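PDB 2E9Q: 11S globulin subunit beta from Cucurbita maxima, which serves as an 11S storage globulin of the pumpkin seed, laid down as a nutrient reservoir. Local coordinates for residues 76-85 with 168-179. Sequence-based numbering, arbitrary orientation. Where two conformers were deposited one is given.
Sequences LLPGFSNAPK and NQIDPYLRKFYL
Strands 76-81 and 176-178 pair antiparallel in the N-terminal cupin domain, and the loop before the second strand closes round Asn82. Phe80 and Phe177 form the hydrogen-bonded pair, with Phe177 N to Phe80 O at 2.6 Å and Phe80 N to Phe177 O at 2.8 Å; Leu179 N adds a nearly straight bond (176°) to Pro78 O. On the face shared by Phe80 and Phe177 the rings are near parallel (5°) but slid apart, with centroids 5.0 Å apart. Between these segments it is Phe177 CB that lies over one face of the Phe80 ring, a CH-pi contact 3.5 Å from the centroid, while Leu179 CD2 meets the ring edge in plane. The Phe80 ring also stacks with Tyr339 of the second subunit. A leucine in place of Phe80 would probably leave Phe177 CB without its aromatic face and that tyrosine without its stacking partner.

Past the strand, with CG held between the backbone N and the carbonyl carbon (chi1 63°), the Asn82 amide faces the loop. Asn82 OD1 accepts from Arg175 N (2.9 Å), which lies above the carbonyl plane, and Asn82 ND2 donates to Tyr173 O (3.0 Å). On the other sheet face, a water joins Lys176 NZ to Leu77 O, and a second bridges Lys176 NZ and Lys85 NZ, 4.4 Å apart, perhaps easing their repulsion.

Strand 76-81 is thus flanked by 176-178, by 145-149 through backbone bonds of Leu76 and Gly79, and by 242-244, also antiparallel, while Leu174 packs on strands 63-70 and 155-162 of the facing sheet.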
ATOM      1  N   LEU A  76      32.567  -5.855   6.852  1.00 47.52           N
ATOM      2  CA  LEU A  76      31.692  -5.286   5.838  1.00 40.79           C
ATOM      3  C   LEU A  76      31.392  -3.905   6.380  1.00 42.02           C
ATOM      4  O   LEU A  76      30.800  -3.766   7.448  1.00 46.66           O
ATOM      5  CB  LEU A  76      30.402  -6.098   5.718  1.00 48.28           C
ATOM      6  CG  LEU A  76      29.266  -5.517   4.861  1.00 50.81           C
ATOM      7  CD1 LEU A  76      29.738  -5.241   3.432  1.00 45.84           C
ATOM      8  CD2 LEU A  76      28.097  -6.506   4.868  1.00 45.35           C
ATOM      9  N   LEU A  77      31.827  -2.882   5.665  1.00 41.17           N
ATOM     10  CA  LEU A  77      31.619  -1.521   6.115  1.00 42.28           C
ATOM     11  C   LEU A  77      30.142  -1.202   6.279  1.00 53.33           C
ATOM     12  O   LEU A  77      29.292  -1.761   5.578  1.00 42.85           O
ATOM     13  CB  LEU A  77      32.267  -0.551   5.134  1.00 52.52           C
ATOM     14  CG  LEU A  77      33.723  -0.922   4.814  1.00 51.06           C
ATOM     15  CD1 LEU A  77      34.312   0.087   3.853  1.00 52.96           C
ATOM     16  CD2 LEU A  77      34.531  -0.961   6.106  1.00 62.51           C
ATOM     17  N   PRO A  78      29.816  -0.288   7.215  1.00 49.32           N
ATOM     18  CA  PRO A  78      28.430   0.110   7.481  1.00 56.25           C
ATOM     19  C   PRO A  78      27.760   0.935   6.398  1.00 45.91           C
ATOM     20  O   PRO A  78      28.354   1.841   5.820  1.00 46.89           O
ATOM     21  CB  PRO A  78      28.534   0.892   8.788  1.00 55.64           C
ATOM     22  CG  PRO A  78      29.859   1.550   8.666  1.00 57.37           C
ATOM     23  CD  PRO A  78      30.741   0.432   8.107  1.00 46.91           C
ATOM     24  N   GLY A  79      26.505   0.608   6.143  1.00 40.65           N
ATOM     25  CA  GLY A  79      25.730   1.340   5.171  1.00 44.10           C
ATOM     26  C   GLY A  79      24.264   1.076   5.441  1.00 44.53           C
ATOM     27  O   GLY A  79      23.928   0.200   6.248  1.00 47.39           O
ATOM     28  N   PHE A  80      23.390   1.838   4.796  1.00 42.73           N
ATOM     29  CA  PHE A  80      21.952   1.646   4.963  1.00 43.50           C
ATOM     30  C   PHE A  80      21.306   1.665   3.589  1.00 44.29           C
ATOM     31  O   PHE A  80      21.839   2.272   2.669  1.00 45.95           O
ATOM     32  CB  PHE A  80      21.335   2.737   5.857  1.00 32.73           C
ATOM     33  CG  PHE A  80      21.631   4.146   5.425  1.00 38.36           C
ATOM     34  CD1 PHE A  80      22.817   4.770   5.797  1.00 40.76           C
ATOM     35  CD2 PHE A  80      20.708   4.867   4.670  1.00 42.85           C
ATOM     36  CE1 PHE A  80      23.081   6.090   5.428  1.00 39.88           C
ATOM     37  CE2 PHE A  80      20.965   6.183   4.297  1.00 35.35           C
ATOM     38  CZ  PHE A  80      22.152   6.796   4.678  1.00 37.87           C
ATOM     39  N   SER A  81      20.165   0.997   3.452  1.00 46.33           N
ATOM     40  CA  SER A  81      19.464   0.948   2.175  1.00 48.41           C
ATOM     41  C   SER A  81      17.983   1.310   2.270  1.00 50.03           C
ATOM     42  O   SER A  81      17.384   1.287   3.357  1.00 44.07           O
ATOM     43  CB  SER A  81      19.628  -0.434   1.530  1.00 40.58           C
ATOM     44  OG  SER A  81      19.349  -1.470   2.445  1.00 52.99           O
ATOM     45  N   ASN A  82      17.404   1.627   1.110  1.00 43.01           N
ATOM     46  CA  ASN A  82      16.007   2.031   1.002  1.00 41.07           C
ATOM     47  C   ASN A  82      15.024   0.884   1.139  1.00 38.96           C
ATOM     48  O   ASN A  82      13.823   1.097   1.112  1.00 44.31           O
ATOM     49  CB  ASN A  82      15.781   2.735  -0.340  1.00 43.86           C
ATOM     50  CG  ASN A  82      16.030   1.818  -1.538  1.00 48.81           C
ATOM     51  OD1 ASN A  82      16.895   0.941  -1.499  1.00 48.34           O
ATOM     52  ND2 ASN A  82      15.284   2.035  -2.612  1.00 44.20           N
ATOM     53  N   ALA A  83      15.532  -0.330   1.295  1.00 39.66           N
ATOM     54  CA  ALA A  83      14.671  -1.494   1.416  1.00 50.10           C
ATOM     55  C   ALA A  83      15.010  -2.341   2.637  1.00 45.72           C
ATOM     56  O   ALA A  83      16.164  -2.406   3.048  1.00 43.59           O
ATOM     57  CB  ALA A  83      14.779  -2.344   0.150  1.00 46.51           C
ATOM     58  N   PRO A  84      13.999  -2.994   3.235  1.00 45.47           N
ATOM     59  CA  PRO A  84      14.195  -3.850   4.413  1.00 36.21           C
ATOM     60  C   PRO A  84      14.940  -5.107   3.957  1.00 43.18           C
ATOM     61  O   PRO A  84      14.789  -5.551   2.804  1.00 34.16           O
ATOM     62  CB  PRO A  84      12.771  -4.201   4.843  1.00 46.20           C
ATOM     63  CG  PRO A  84      11.902  -3.202   4.141  1.00 49.48           C
ATOM     64  CD  PRO A  84      12.585  -2.993   2.830  1.00 43.62           C
ATOM     65  N   LYS A  85      15.713  -5.696   4.863  1.00 37.55           N
ATOM     66  CA  LYS A  85      16.473  -6.888   4.536  1.00 36.44           C
ATOM     67  C   LYS A  85      16.442  -7.962   5.603  1.00 41.84           C
ATOM     68  O   LYS A  85      16.299  -7.691   6.803  1.00 43.83           O
ATOM     69  CB  LYS A  85      17.948  -6.537   4.302  1.00 39.23           C
ATOM     70  CG  LYS A  85      18.247  -5.688   3.084  1.00 41.38           C
ATOM     71  CD  LYS A  85      19.695  -5.215   3.138  1.00 45.73           C
ATOM     72  CE  LYS A  85      20.069  -4.389   1.920  1.00 49.66           C
ATOM     73  NZ  LYS A  85      21.528  -4.079   1.897  1.00 44.12           N
ATOM     74  N   ASN A 168       9.846   1.369   1.476  1.00 51.57           N
ATOM     75  CA  ASN A 168      10.576   2.051   0.401  1.00 52.25           C
ATOM     76  C   ASN A 168       9.637   2.955  -0.387  1.00 40.37           C
ATOM     77  O   ASN A 168       8.720   2.479  -1.044  1.00 50.40           O
ATOM     78  CB  ASN A 168      11.242   1.015  -0.511  1.00 45.60           C
ATOM     79  CG  ASN A 168      11.791   1.613  -1.793  1.00 50.07           C
ATOM     80  OD1 ASN A 168      12.188   2.775  -1.842  1.00 42.56           O
ATOM     81  ND2 ASN A 168      11.830   0.799  -2.841  1.00 43.26           N
ATOM     82  N   GLN A 169       9.868   4.260  -0.317  1.00 40.59           N
ATOM     83  CA  GLN A 169       9.015   5.212  -1.018  1.00 47.98           C
ATOM     84  C   GLN A 169       9.641   5.767  -2.294  1.00 50.88           C
ATOM     85  O   GLN A 169       9.076   6.663  -2.919  1.00 42.91           O
ATOM     86  CB  GLN A 169       8.654   6.385  -0.104  1.00 44.06           C
ATOM     87  CG  GLN A 169       8.005   5.991   1.220  1.00 57.54           C
ATOM     88  CD  GLN A 169       7.375   7.187   1.929  1.00 56.49           C
ATOM     89  OE1 GLN A 169       7.495   8.326   1.470  1.00 51.22           O
ATOM     90  NE2 GLN A 169       6.705   6.933   3.048  1.00 49.61           N
ATOM     91  N   ILE A 170      10.807   5.255  -2.677  1.00 42.99           N
ATOM     92  CA  ILE A 170      11.453   5.752  -3.881  1.00 54.02           C
ATOM     93  C   ILE A 170      10.964   5.000  -5.115  1.00 55.51           C
ATOM     94  O   ILE A 170       9.932   5.346  -5.690  1.00 59.58           O
ATOM     95  CB  ILE A 170      12.983   5.632  -3.790  1.00 51.91           C
ATOM     96  CG1 ILE A 170      13.483   6.329  -2.522  1.00 53.64           C
ATOM     97  CG2 ILE A 170      13.622   6.268  -5.020  1.00 46.49           C
ATOM     98  CD1 ILE A 170      14.932   6.050  -2.209  1.00 53.00           C
ATOM     99  N   ASP A 171      11.714   3.983  -5.526  1.00 58.42           N
ATOM    100  CA  ASP A 171      11.347   3.181  -6.689  1.00 59.08           C
ATOM    101  C   ASP A 171      11.817   1.754  -6.425  1.00 52.69           C
ATOM    102  O   ASP A 171      12.578   1.519  -5.488  1.00 54.42           O
ATOM    103  CB  ASP A 171      11.981   3.764  -7.963  1.00 54.08           C
ATOM    104  CG  ASP A 171      13.485   3.734  -7.931  1.00 58.74           C
ATOM    105  OD1 ASP A 171      14.113   4.466  -8.730  1.00 68.37           O
ATOM    106  OD2 ASP A 171      14.044   2.974  -7.112  1.00 59.15           O
ATOM    107  N   PRO A 172      11.388   0.791  -7.256  1.00 54.25           N
ATOM    108  CA  PRO A 172      11.742  -0.627  -7.117  1.00 58.12           C
ATOM    109  C   PRO A 172      13.204  -0.979  -7.316  1.00 52.86           C
ATOM    110  O   PRO A 172      13.539  -2.121  -7.625  1.00 59.51           O
ATOM    111  CB  PRO A 172      10.846  -1.298  -8.148  1.00 62.20           C
ATOM    112  CG  PRO A 172      10.859  -0.293  -9.253  1.00 66.81           C
ATOM    113  CD  PRO A 172      10.648   1.014  -8.512  1.00 58.12           C
ATOM    114  N   TYR A 173      14.072  -0.002  -7.110  1.00 49.05           N
ATOM    115  CA  TYR A 173      15.497  -0.203  -7.280  1.00 49.38           C
ATOM    116  C   TYR A 173      16.278  -0.029  -5.970  1.00 52.63           C
ATOM    117  O   TYR A 173      16.148   0.969  -5.262  1.00 45.36           O
ATOM    118  CB  TYR A 173      16.033   0.757  -8.347  0.50 52.25           C
ATOM    119  CG  TYR A 173      15.539   0.432  -9.741  0.50 51.86           C
ATOM    120  CD1 TYR A 173      15.935  -0.737 -10.382  0.50 43.03           C
ATOM    121  CD2 TYR A 173      14.660   1.283 -10.410  0.50 50.52           C
ATOM    122  CE1 TYR A 173      15.471  -1.057 -11.652  0.50 55.28           C
ATOM    123  CE2 TYR A 173      14.189   0.973 -11.684  0.50 53.74           C
ATOM    124  CZ  TYR A 173      14.599  -0.198 -12.298  0.50 58.14           C
ATOM    125  OH  TYR A 173      14.139  -0.509 -13.560  0.50 64.84           O
ATOM    126  N   LEU A 174      17.066  -1.051  -5.651  1.00 48.83           N
ATOM    127  CA  LEU A 174      17.860  -1.105  -4.438  1.00 47.59           C
ATOM    128  C   LEU A 174      19.035  -0.117  -4.411  1.00 47.98           C
ATOM    129  O   LEU A 174      19.828  -0.031  -5.352  1.00 50.73           O
ATOM    130  CB  LEU A 174      18.349  -2.540  -4.243  1.00 50.51           C
ATOM    131  CG  LEU A 174      18.957  -2.921  -2.896  1.00 51.52           C
ATOM    132  CD1 LEU A 174      17.963  -2.606  -1.804  1.00 52.95           C
ATOM    133  CD2 LEU A 174      19.316  -4.401  -2.897  1.00 43.58           C
ATOM    134  N   ARG A 175      19.124   0.638  -3.321  1.00 41.15           N
ATOM    135  CA  ARG A 175      20.173   1.630  -3.139  1.00 36.58           C
ATOM    136  C   ARG A 175      20.827   1.415  -1.770  1.00 47.24           C
ATOM    137  O   ARG A 175      20.138   1.304  -0.759  1.00 39.55           O
ATOM    138  CB  ARG A 175      19.580   3.043  -3.198  0.50 38.55           C
ATOM    139  CG  ARG A 175      18.807   3.373  -4.471  0.50 46.84           C
ATOM    140  CD  ARG A 175      18.310   4.812  -4.458  0.50 49.18           C
ATOM    141  NE  ARG A 175      17.759   5.245  -5.743  0.50 44.12           N
ATOM    142  CZ  ARG A 175      16.674   4.729  -6.312  0.50 50.29           C
ATOM    143  NH1 ARG A 175      16.005   3.750  -5.717  0.50 40.26           N
ATOM    144  NH2 ARG A 175      16.253   5.198  -7.482  0.50 46.95           N
ATOM    145  N   LYS A 176      22.151   1.341  -1.724  1.00 46.39           N
ATOM    146  CA  LYS A 176      22.803   1.200  -0.436  1.00 42.40           C
ATOM    147  C   LYS A 176      23.768   2.360  -0.217  1.00 40.41           C
ATOM    148  O   LYS A 176      24.677   2.591  -1.011  1.00 46.13           O
ATOM    149  CB  LYS A 176      23.521  -0.148  -0.299  1.00 45.54           C
ATOM    150  CG  LYS A 176      23.993  -0.375   1.136  1.00 37.47           C
ATOM    151  CD  LYS A 176      24.433  -1.784   1.449  1.00 41.17           C
ATOM    152  CE  LYS A 176      25.100  -1.810   2.829  1.00 42.97           C
ATOM    153  NZ  LYS A 176      25.584  -3.146   3.217  1.00 40.16           N
ATOM    154  N   PHE A 177      23.533   3.104   0.860  1.00 40.05           N
ATOM    155  CA  PHE A 177      24.339   4.268   1.236  1.00 39.70           C
ATOM    156  C   PHE A 177      25.420   3.872   2.245  1.00 46.04           C
ATOM    157  O   PHE A 177      25.121   3.588   3.411  1.00 45.28           O
ATOM    158  CB  PHE A 177      23.451   5.359   1.867  1.00 41.99           C
ATOM    159  CG  PHE A 177      22.309   5.809   0.992  1.00 37.12           C
ATOM    160  CD1 PHE A 177      21.239   4.960   0.725  1.00 38.48           C
ATOM    161  CD2 PHE A 177      22.313   7.075   0.420  1.00 38.08           C
ATOM    162  CE1 PHE A 177      20.185   5.367  -0.106  1.00 33.75           C
ATOM    163  CE2 PHE A 177      21.259   7.490  -0.417  1.00 36.54           C
ATOM    164  CZ  PHE A 177      20.201   6.630  -0.675  1.00 35.52           C
ATOM    165  N   TYR A 178      26.671   3.873   1.798  1.00 44.51           N
ATOM    166  CA  TYR A 178      27.796   3.514   2.651  1.00 42.47           C
ATOM    167  C   TYR A 178      28.360   4.715   3.393  1.00 43.75           C
ATOM    168  O   TYR A 178      28.504   5.799   2.821  1.00 47.53           O
ATOM    169  CB  TYR A 178      28.912   2.853   1.820  1.00 40.68           C
ATOM    170  CG  TYR A 178      28.662   1.395   1.532  1.00 41.60           C
ATOM    171  CD1 TYR A 178      27.960   0.983   0.394  1.00 42.25           C
ATOM    172  CD2 TYR A 178      29.083   0.423   2.431  1.00 53.87           C
ATOM    173  CE1 TYR A 178      27.686  -0.376   0.170  1.00 46.00           C
ATOM    174  CE2 TYR A 178      28.815  -0.924   2.220  1.00 50.03           C
ATOM    175  CZ  TYR A 178      28.121  -1.320   1.096  1.00 43.19           C
ATOM    176  OH  TYR A 178      27.876  -2.666   0.939  1.00 49.90           O
ATOM    177  N   LEU A 179      28.678   4.520   4.670  1.00 43.28           N
ATOM    178  CA  LEU A 179      29.237   5.599   5.481  1.00 47.08           C
ATOM    179  C   LEU A 179      30.752   5.726   5.310  1.00 46.02           C
ATOM    180  O   LEU A 179      31.317   6.787   5.566  1.00 47.64           O
ATOM    181  CB  LEU A 179      28.920   5.386   6.961  1.00 42.46           C
ATOM    182  CG  LEU A 179      27.457   5.233   7.404  1.00 54.82           C
ATOM    183  CD1 LEU A 179      27.369   5.525   8.894  1.00 58.51           C
ATOM    184  CD2 LEU A 179      26.564   6.185   6.649  1.00 52.92           C
TER
HETATM  185  O   HOH W   1      26.980  -2.832   5.629  1.00 41.25           O
HETATM  186  O   HOH W   2      23.825  -5.743   2.934  1.00 32.65           O